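Local coordinates for probable quinone reductase Qor (NADPH:quinone reductase) (Zeta-crystallin homolog protein) (Mycobacterium tuberculosis, PDB 4RVU) that binds NADPH and probably passes its electrons to quinones, as a zeta-crystallin-like member of the medium-chain dehydrogenase/reductase superfamily, at residues G32-K37 against E72-G77; E39-N44 against G98-F103; L150-A155 against V220-G225. One frame throughout, in Å; residues are numbered along the deposited sequence.

Contact 1: residues G32-K37 against E72-G77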
loop_
_atom_site.group_PDB
_atom_site.type_symbol
_atom_site.label_atom_id
_atom_site.label_comp_id
_atom_site.label_asym_id
_atom_site.label_seq_id
_atom_site.Cartn_x
_atom_site.Cartn_y
_atom_site.Cartn_z
ATOM N N GLY A 32 -14.268 31.616 -7.067
ATOM C CA GLY A 32 -13.514 30.875 -6.064
ATOM C C GLY A 32 -12.026 31.212 -6.006
ATOM O O GLY A 32 -11.288 30.649 -5.184
ATOM N N GLU A 33 -11.583 32.129 -6.865
ATOM C CA GLU A 33 -10.153 32.441 -6.984
ATOM C C GLU A 33 -9.717 33.767 -6.380
ATOM O O GLU A 33 -10.491 34.721 -6.285
ATOM C CB GLU A 33 -9.713 32.390 -8.450
ATOM C CG GLU A 33 -9.851 31.015 -9.076
ATOM C CD GLU A 33 -9.355 30.965 -10.504
ATOM O OE1 GLU A 33 -9.296 32.027 -11.151
ATOM O OE2 GLU A 33 -9.032 29.855 -10.981
ATOM N N LEU A 34 -8.451 33.803 -5.972
ATOM C CA LEU A 34 -7.795 35.029 -5.544
ATOM C C LEU A 34 -6.803 35.395 -6.626
ATOM O O LEU A 34 -6.301 34.512 -7.324
ATOM C CB LEU A 34 -7.033 34.772 -4.246
ATOM C CG LEU A 34 -7.837 34.235 -3.073
ATOM C CD1 LEU A 34 -6.904 33.667 -2.007
ATOM C CD2 LEU A 34 -8.677 35.349 -2.512
ATOM N N LEU A 35 -6.518 36.688 -6.776
ATOM C CA LEU A 35 -5.434 37.128 -7.638
ATOM C C LEU A 35 -4.284 37.512 -6.715
ATOM O O LEU A 35 -4.455 38.344 -5.827
ATOM C CB LEU A 35 -5.865 38.339 -8.464
ATOM C CG LEU A 35 -4.772 39.016 -9.293
ATOM C CD1 LEU A 35 -4.347 38.114 -10.438
ATOM C CD2 LEU A 35 -5.253 40.369 -9.812
ATOM N N ILE A 36 -3.135 36.866 -6.886
ATOM C CA ILE A 36 -2.012 37.060 -5.985
ATOM C C ILE A 36 -0.907 37.822 -6.704
ATOM O O ILE A 36 -0.518 37.453 -7.810
ATOM C CB ILE A 36 -1.481 35.693 -5.486
ATOM C CG1 ILE A 36 -2.575 34.973 -4.683
ATOM C CG2 ILE A 36 -0.204 35.858 -4.663
ATOM C CD1 ILE A 36 -2.238 33.555 -4.285
ATOM N N LYS A 37 -0.417 38.897 -6.095
ATOM C CA LYS A 37 0.790 39.531 -6.606
ATOM C C LYS A 37 1.995 38.853 -5.954
ATOM O O LYS A 37 2.201 38.962 -4.741
ATOM C CB LYS A 37 0.809 41.039 -6.333
ATOM C CG LYS A 37 2.076 41.713 -6.892
ATOM C CD LYS A 37 2.100 43.225 -6.757
ATOM C CE LYS A 37 3.348 43.772 -7.444
ATOM N NZ LYS A 37 3.608 45.208 -7.132
ATOM N N GLU A 72 -4.210 40.744 -4.446
ATOM C CA GLU A 72 -4.431 41.959 -5.226
ATOM C C GLU A 72 -5.926 42.137 -5.500
ATOM O O GLU A 72 -6.431 43.261 -5.593
ATOM C CB GLU A 72 -3.662 41.855 -6.549
ATOM C CG GLU A 72 -3.762 43.078 -7.450
ATOM C CD GLU A 72 -2.654 44.084 -7.201
ATOM O OE1 GLU A 72 -1.873 43.885 -6.246
ATOM O OE2 GLU A 72 -2.570 45.075 -7.961
ATOM N N ALA A 73 -6.629 41.015 -5.633
ATOM C CA ALA A 73 -8.064 41.022 -5.901
ATOM C C ALA A 73 -8.680 39.675 -5.547
ATOM O O ALA A 73 -8.003 38.645 -5.562
ATOM C CB ALA A 73 -8.339 41.355 -7.365
ATOM N N VAL A 74 -9.973 39.694 -5.243
ATOM C CA VAL A 74 -10.736 38.486 -4.978
ATOM C C VAL A 74 -11.685 38.288 -6.152
ATOM O O VAL A 74 -12.226 39.268 -6.677
ATOM C CB VAL A 74 -11.520 38.628 -3.655
ATOM C CG1 VAL A 74 -12.402 37.421 -3.411
ATOM C CG2 VAL A 74 -10.568 38.841 -2.489
ATOM N N GLY A 75 -11.869 37.047 -6.592
ATOM C CA GLY A 75 -12.762 36.763 -7.706
ATOM C C GLY A 75 -14.162 37.328 -7.497
ATOM O O GLY A 75 -14.594 37.525 -6.359
ATOM N N PRO A 76 -14.870 37.607 -8.596
ATOM C CA PRO A 76 -16.212 38.200 -8.528
ATOM C C PRO A 76 -17.254 37.164 -8.124
ATOM O O PRO A 76 -16.933 35.996 -7.976
ATOM C CB PRO A 76 -16.458 38.641 -9.966
ATOM C CG PRO A 76 -15.693 37.636 -10.783
ATOM C CD PRO A 76 -14.435 37.380 -9.987
ATOM N N GLY A 77 -18.488 37.601 -7.937
ATOM C CA GLY A 77 -19.544 36.701 -7.532
ATOM C C GLY A 77 -19.463 36.330 -6.065
ATOM O O GLY A 77 -19.113 37.143 -5.213
#
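L35 and A73 form the hydrogen-bonded pair of two antiparallel strands, 33-37 and 72-74, whose axes come within 4.7 Å of each other. Four backbone hydrogen bonds, one of them weak, join the two segments. L35 N reaches A73 O at 2.7 Å and almost straight, 175° at the hydrogen. Going back, L35 O takes E72 N at 2.8 Å, while A73 N makes only a weak bond to the same oxygen. E72 and A73 thus share one partner across the strands, which is a classic beta bulge. Past the non-hydrogen-bonded pair L34-V74, G75 N still donates to E33 O at 2.7 Å, although G75 has already left the strand.

The apolar contacts divide between the two faces. On one, L34 CD2 meets V74 CG2 at 4.0 Å, the two side chains lying side by side. On the other, L35 sets its CB beside A73 CB, and its CD2 runs alongside E72 CG at 3.9 Å. The bulge brings E72 onto this face next to A73.

E72 bends at chi2 (91°) and packs OE1 on the aliphatic part of K37, 3.9 Å from K37 CB. The charged ends stay apart, the extended lysine carrying NZ to 5.7 Å from E72 OE1.

Strand 103-107 pairs with the other edge of strand 33-38, through L34 with A106 and I36 with C104, so 33-38 runs between two antiparallel neighbours in the GroES-like domain.

Contact 2: residues E39-N44 against G98-F103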
loop_
_atom_site.group_PDB
_atom_site.type_symbol
_atom_site.label_atom_id
_atom_site.label_comp_id
_atom_site.label_asym_id
_atom_site.label_seq_id
_atom_site.Cartn_x
_atom_site.Cartn_y
_atom_site.Cartn_z
ATOM N N GLU A 39 5.423 37.564 -4.395
ATOM C CA GLU A 39 6.625 38.045 -3.712
ATOM C C GLU A 39 7.738 37.008 -3.771
ATOM O O GLU A 39 8.923 37.348 -3.828
ATOM C CB GLU A 39 6.303 38.430 -2.263
ATOM C CG GLU A 39 5.409 39.659 -2.193
ATOM C CD GLU A 39 5.038 40.069 -0.784
ATOM O OE1 GLU A 39 5.432 39.388 0.185
ATOM O OE2 GLU A 39 4.339 41.089 -0.656
ATOM N N ALA A 40 7.356 35.736 -3.746
ATOM C CA ALA A 40 8.309 34.640 -3.895
ATOM C C ALA A 40 7.582 33.454 -4.523
ATOM O O ALA A 40 6.429 33.178 -4.199
ATOM C CB ALA A 40 8.914 34.257 -2.549
ATOM N N ILE A 41 8.263 32.752 -5.416
ATOM C CA ILE A 41 7.625 31.690 -6.193
ATOM C C ILE A 41 8.359 30.388 -5.943
ATOM O O ILE A 41 9.574 30.322 -6.089
ATOM C CB ILE A 41 7.665 32.049 -7.687
ATOM C CG1 ILE A 41 6.848 33.317 -7.932
ATOM C CG2 ILE A 41 7.124 30.909 -8.554
ATOM C CD1 ILE A 41 7.264 34.064 -9.175
ATOM N N GLY A 42 7.628 29.337 -5.579
ATOM C CA GLY A 42 8.268 28.073 -5.264
ATOM C C GLY A 42 8.667 27.308 -6.514
ATOM O O GLY A 42 7.957 27.315 -7.517
ATOM N N VAL A 43 9.821 26.660 -6.457
ATOM C CA VAL A 43 10.230 25.731 -7.506
ATOM C C VAL A 43 10.018 24.303 -7.004
ATOM O O VAL A 43 10.397 23.968 -5.879
ATOM C CB VAL A 43 11.698 25.964 -7.924
ATOM C CG1 VAL A 43 12.147 24.920 -8.945
ATOM C CG2 VAL A 43 11.845 27.357 -8.519
ATOM N N ASN A 44 9.387 23.470 -7.825
ATOM C CA ASN A 44 9.113 22.092 -7.418
ATOM C C ASN A 44 9.478 21.114 -8.507
ATOM O O ASN A 44 9.359 21.438 -9.682
ATOM C CB ASN A 44 7.643 21.947 -7.034
ATOM C CG ASN A 44 7.320 22.716 -5.781
ATOM O OD1 ASN A 44 7.655 22.273 -4.675
ATOM N ND2 ASN A 44 6.716 23.897 -5.938
ATOM N N GLY A 98 -0.334 29.073 -13.053
ATOM C CA GLY A 98 0.622 30.005 -13.637
ATOM C C GLY A 98 1.474 30.763 -12.622
ATOM O O GLY A 98 1.655 31.976 -12.729
ATOM N N ALA A 99 2.027 30.044 -11.651
ATOM C CA ALA A 99 2.752 30.687 -10.549
ATOM C C ALA A 99 4.040 31.414 -10.953
ATOM O O ALA A 99 4.464 32.350 -10.259
ATOM C CB ALA A 99 3.042 29.675 -9.432
ATOM N N TYR A 100 4.692 30.984 -12.034
ATOM C CA TYR A 100 5.930 31.663 -12.455
ATOM C C TYR A 100 5.569 32.944 -13.205
ATOM O O TYR A 100 5.696 33.007 -14.434
ATOM C CB TYR A 100 6.785 30.810 -13.399
ATOM C CG TYR A 100 7.501 29.582 -12.846
ATOM C CD1 TYR A 100 7.082 28.937 -11.684
ATOM C CD2 TYR A 100 8.599 29.058 -13.521
ATOM C CE1 TYR A 100 7.731 27.778 -11.228
ATOM C CE2 TYR A 100 9.260 27.917 -13.071
ATOM C CZ TYR A 100 8.810 27.281 -11.931
ATOM O OH TYR A 100 9.470 26.165 -11.497
ATOM N N ALA A 101 5.117 33.957 -12.471
ATOM C CA ALA A 101 4.665 35.219 -13.058
ATOM C C ALA A 101 4.599 36.259 -11.965
ATOM O O ALA A 101 4.683 35.918 -10.790
ATOM C CB ALA A 101 3.287 35.048 -13.691
ATOM N N GLU A 102 4.414 37.524 -12.342
ATOM C CA GLU A 102 4.268 38.574 -11.343
ATOM C C GLU A 102 2.925 38.476 -10.639
ATOM O O GLU A 102 2.792 38.883 -9.478
ATOM C CB GLU A 102 4.413 39.946 -11.990
ATOM C CG GLU A 102 5.825 40.261 -12.399
ATOM C CD GLU A 102 5.950 41.645 -12.967
ATOM O OE1 GLU A 102 5.675 41.805 -14.173
ATOM O OE2 GLU A 102 6.312 42.566 -12.202
ATOM N N PHE A 103 1.938 37.931 -11.352
ATOM C CA PHE A 103 0.583 37.758 -10.840
ATOM C C PHE A 103 0.049 36.409 -11.283
ATOM O O PHE A 103 0.294 35.979 -12.419
ATOM C CB PHE A 103 -0.352 38.844 -11.391
ATOM C CG PHE A 103 0.011 40.244 -10.972
ATOM C CD1 PHE A 103 0.951 40.978 -11.691
ATOM C CD2 PHE A 103 -0.615 40.839 -9.883
ATOM C CE1 PHE A 103 1.275 42.273 -11.312
ATOM C CE2 PHE A 103 -0.301 42.139 -9.502
ATOM C CZ PHE A 103 0.651 42.852 -10.215
#
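I41 and Y100 cross obliquely, and their meeting is the middle of a contact that has no hydrogen bond between its two segments. With CG2 anti to the backbone N and CG1 beside it (chi1 -63°), I41 spreads both branches over the loop 98-103. CG2 comes to 3.7 Å from Y100 CD1, while I41 CD1 meets two carbonyl oxygens on one side, A99 O at 3.5 Å and A101 O at 3.6 Å. Y100 is the centre of an inverse gamma turn, closed by a weak bond from A101 N to A99 O.

The tyrosine ring then runs along the strand. Its CE1 passes 3.7 Å from G42 O, and its OH ends beside V43, whose side chain crosses it at about a right angle with CG1 3.9 Å away. The hydroxyl finds its polar partners beyond both segments, in D47 and H316, so this buried group is satisfied.

L330 of strand 327-331 also packs on I41, V43 and Y100. The arrangement is a loop closing over a strand of the GroES-like domain's sheet, just before the chain enters the NADPH pocket at N44.

Contact 3: residues L150-A155 against V220-G225. With NDP (NADPH dihydro-nicotinamide-adenine-dinucleotide phosphate), chain E.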
loop_
_atom_site.group_PDB
_atom_site.type_symbol
_atom_site.label_atom_id
_atom_site.label_comp_id
_atom_site.label_asym_id
_atom_site.label_seq_id
_atom_site.Cartn_x
_atom_site.Cartn_y
_atom_site.Cartn_z
ATOM N N LEU A 150 13.442 5.536 6.345
ATOM C CA LEU A 150 14.439 5.916 5.344
ATOM C C LEU A 150 13.872 7.027 4.462
ATOM O O LEU A 150 12.746 6.919 3.949
ATOM C CB LEU A 150 14.817 4.698 4.486
ATOM C CG LEU A 150 15.655 4.908 3.225
ATOM C CD1 LEU A 150 17.015 5.499 3.581
ATOM C CD2 LEU A 150 15.819 3.609 2.474
ATOM N N VAL A 151 14.643 8.099 4.302
ATOM C CA VAL A 151 14.247 9.226 3.460
ATOM C C VAL A 151 15.333 9.478 2.425
ATOM O O VAL A 151 16.426 9.941 2.767
ATOM C CB VAL A 151 14.073 10.506 4.306
ATOM C CG1 VAL A 151 13.761 11.709 3.413
ATOM C CG2 VAL A 151 12.974 10.322 5.340
ATOM N N HIS A 152 15.043 9.174 1.166
ATOM C CA HIS A 152 16.001 9.439 0.095
ATOM C C HIS A 152 16.096 10.939 -0.189
ATOM O O HIS A 152 15.168 11.691 0.130
ATOM C CB HIS A 152 15.612 8.670 -1.169
ATOM C CG HIS A 152 15.781 7.187 -1.048
ATOM N ND1 HIS A 152 17.007 6.593 -0.823
ATOM C CD2 HIS A 152 14.879 6.176 -1.126
ATOM C CE1 HIS A 152 16.854 5.281 -0.768
ATOM N NE2 HIS A 152 15.572 5.000 -0.949
ATOM N N ALA A 153 17.214 11.367 -0.782
ATOM C CA ALA A 153 17.466 12.785 -1.067
ATOM C C ALA A 153 17.239 13.655 0.165
ATOM O O ALA A 153 16.452 14.619 0.136
ATOM C CB ALA A 153 16.596 13.264 -2.241
ATOM N N GLY A 154 17.951 13.316 1.240
ATOM C CA GLY A 154 17.770 13.952 2.533
ATOM C C GLY A 154 18.015 15.453 2.561
ATOM O O GLY A 154 17.534 16.130 3.468
ATOM N N ALA A 155 18.745 15.986 1.581
ATOM C CA ALA A 155 19.054 17.422 1.574
ATOM C C ALA A 155 18.268 18.176 0.507
ATOM O O ALA A 155 18.591 19.315 0.194
ATOM C CB ALA A 155 20.556 17.671 1.412
ATOM N N VAL A 220 9.643 3.644 4.151
ATOM C CA VAL A 220 10.594 4.352 3.299
ATOM C C VAL A 220 9.854 5.473 2.596
ATOM O O VAL A 220 8.792 5.248 2.017
ATOM C CB VAL A 220 11.175 3.438 2.211
ATOM C CG1 VAL A 220 12.049 4.258 1.249
ATOM C CG2 VAL A 220 11.974 2.307 2.838
ATOM N N TYR A 221 10.401 6.680 2.654
ATOM C CA TYR A 221 9.875 7.773 1.858
ATOM C C TYR A 221 10.805 7.980 0.677
ATOM O O TYR A 221 11.902 8.521 0.830
ATOM C CB TYR A 221 9.741 9.032 2.718
ATOM C CG TYR A 221 8.736 8.849 3.838
ATOM C CD1 TYR A 221 7.369 8.860 3.575
ATOM C CD2 TYR A 221 9.153 8.652 5.146
ATOM C CE1 TYR A 221 6.436 8.682 4.598
ATOM C CE2 TYR A 221 8.229 8.486 6.180
ATOM C CZ TYR A 221 6.878 8.505 5.896
ATOM O OH TYR A 221 5.976 8.340 6.928
ATOM N N ASP A 222 10.370 7.520 -0.494
ATOM C CA ASP A 222 11.209 7.503 -1.695
ATOM C C ASP A 222 10.695 8.498 -2.728
ATOM O O ASP A 222 9.647 8.286 -3.360
ATOM C CB ASP A 222 11.272 6.074 -2.267
ATOM C CG ASP A 222 12.233 5.938 -3.444
ATOM O OD1 ASP A 222 12.364 6.877 -4.256
ATOM O OD2 ASP A 222 12.849 4.859 -3.583
ATOM N N GLY A 223 11.427 9.598 -2.891
ATOM C CA GLY A 223 11.066 10.610 -3.875
ATOM C C GLY A 223 11.997 10.596 -5.075
ATOM O O GLY A 223 11.974 11.502 -5.912
ATOM N N VAL A 224 12.814 9.550 -5.158
ATOM C CA VAL A 224 13.858 9.453 -6.174
ATOM C C VAL A 224 13.461 8.489 -7.297
ATOM O O VAL A 224 13.757 8.725 -8.473
ATOM C CB VAL A 224 15.184 9.027 -5.520
ATOM C CG1 VAL A 224 16.238 8.713 -6.575
ATOM C CG2 VAL A 224 15.672 10.125 -4.570
ATOM N N GLY A 225 12.776 7.406 -6.943
ATOM C CA GLY A 225 12.207 6.544 -7.965
ATOM C C GLY A 225 13.157 5.518 -8.552
ATOM O O GLY A 225 13.613 4.619 -7.850
HETATM P PA NDP E . 14.407 17.997 -4.317
HETATM O O1A NDP E . 14.735 19.351 -3.754
HETATM O O2A NDP E . 14.388 16.802 -3.407
HETATM O O5B NDP E . 15.404 17.695 -5.541
HETATM C C5B NDP E . 15.511 16.378 -6.072
HETATM C C4B NDP E . 16.659 15.681 -5.362
HETATM O O4B NDP E . 16.650 14.277 -5.621
HETATM C C3B NDP E . 18.004 16.181 -5.857
HETATM O O3B NDP E . 18.449 17.321 -5.122
HETATM C C2B NDP E . 18.915 14.987 -5.657
HETATM O O2B NDP E . 19.621 15.091 -4.428
HETATM C C1B NDP E . 17.988 13.780 -5.629
HETATM N N9A NDP E . 18.259 12.989 -6.851
HETATM C C8A NDP E . 18.693 11.719 -6.887
HETATM N N7A NDP E . 18.861 11.297 -8.162
HETATM C C5A NDP E . 18.540 12.319 -8.972
HETATM C C6A NDP E . 18.498 12.550 -10.433
HETATM N N6A NDP E . 18.844 11.573 -11.299
HETATM N N1A NDP E . 18.105 13.766 -10.868
HETATM C C2A NDP E . 17.759 14.742 -10.011
HETATM N N3A NDP E . 17.775 14.603 -8.676
HETATM C C4A NDP E . 18.147 13.436 -8.103
HETATM O O3 NDP E . 12.998 18.102 -5.075
HETATM P PN NDP E . 11.640 18.451 -4.294
HETATM O O1N NDP E . 11.950 18.615 -2.831
HETATM O O2N NDP E . 10.944 19.545 -5.060
HETATM O O5D NDP E . 10.788 17.102 -4.476
HETATM C C5D NDP E . 11.284 15.861 -3.982
HETATM C C4D NDP E . 10.616 14.711 -4.720
HETATM O O4D NDP E . 9.279 14.547 -4.252
HETATM C C3D NDP E . 10.517 14.996 -6.204
HETATM O O3D NDP E . 10.745 13.775 -6.906
HETATM C C2D NDP E . 9.086 15.437 -6.419
HETATM O O2D NDP E . 8.638 15.053 -7.720
HETATM C C1D NDP E . 8.347 14.688 -5.323
HETATM N N1N NDP E . 7.157 15.373 -4.818
HETATM C C2N NDP E . 6.018 14.682 -4.734
HETATM C C3N NDP E . 4.847 15.247 -4.251
HETATM C C7N NDP E . 3.603 14.412 -4.192
HETATM O O7N NDP E . 2.591 14.886 -3.706
HETATM N N7N NDP E . 3.642 13.168 -4.667
HETATM C C4N NDP E . 4.813 16.682 -3.781
HETATM C C5N NDP E . 6.118 17.318 -3.913
HETATM C C6N NDP E . 7.226 16.646 -4.415
HETATM P P2B NDP E . 20.887 14.147 -4.124
HETATM O O1X NDP E . 20.861 13.131 -5.230
HETATM O O2X NDP E . 22.065 15.078 -4.176
HETATM O O3X NDP E . 20.619 13.595 -2.755
HETATM O O HOH W 1 12.821 11.043 -0.894
#
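Chi1 of -69° at H152 puts its ring beside the backbone N, and chi1 of -174° at D222 extends CG anti to its own N; together they bring H152 CD2 to 3.4 Å from D222 OD2. The imidazole and carboxylate planes are 63° apart, and L150 CG lies over one face of the imidazole, offset toward the ring's rim. No hydrogen bond joins H152 and D222 side chains directly: S232 OG bonds both H152 NE2 and D222 OD2, while T176 holds H152 ND1. D222 OD2 is also bonded to T228 OG1.

Before H152 and D222 the strands run parallel. Y221 N gives L150 O a 2.7 Å bond and H152 N gives Y221 O a 3.2 Å one. L150 and V220 pack side by side on one face of the sheet, V151 and Y221 on the other. Where the strands part, a water bridges them, donating hydrogen bonds to H152 O and Y221 O and accepting from G223 N.

D222 OD1 then shapes the turn after its strand. G225 N donates to D222 OD1 at 2.8 Å, and V224 N donates to the same oxygen, an Asx motif and Asx turn in one. V224 CG2 is left 3.7 Å from H152 CB, with CG1 against the adenine of NADPH.

The cofactor is reached from both segments: its O3D donates to G223 O at 2.8 Å, and A153 CB lies 3.5 Å from O4B. In this Rossmann domain, then, the buried H152 and D222 side chains have their polar atoms satisfied by protein groups, while NADPH meets a backbone carbonyl and small apolar side chains.

In the fold
Contacts 1 and 2 belong to the GroES-like domain and touch: F103 of contact 2 packs on K37 and E72 of contact 1. Strand 33-38 is followed, after a corner at E39, by 40-42, and both pair with strand 67-74. Their burial differs, however. Contact 1 is a partly exposed antiparallel pairing with K37 and E72 at its exposed end, while contact 2 is fully buried, its side chains packed against each other and on backbone carbonyls without a hydrogen bond between segments. Contact 3 is equally buried but sits across the chain's centre in the parallel Rossmann sheet, its centre about 37 Å from that of contact 1. There backbone pairing is joined by water and NADPH; contact 2 only borders the pocket, at N44.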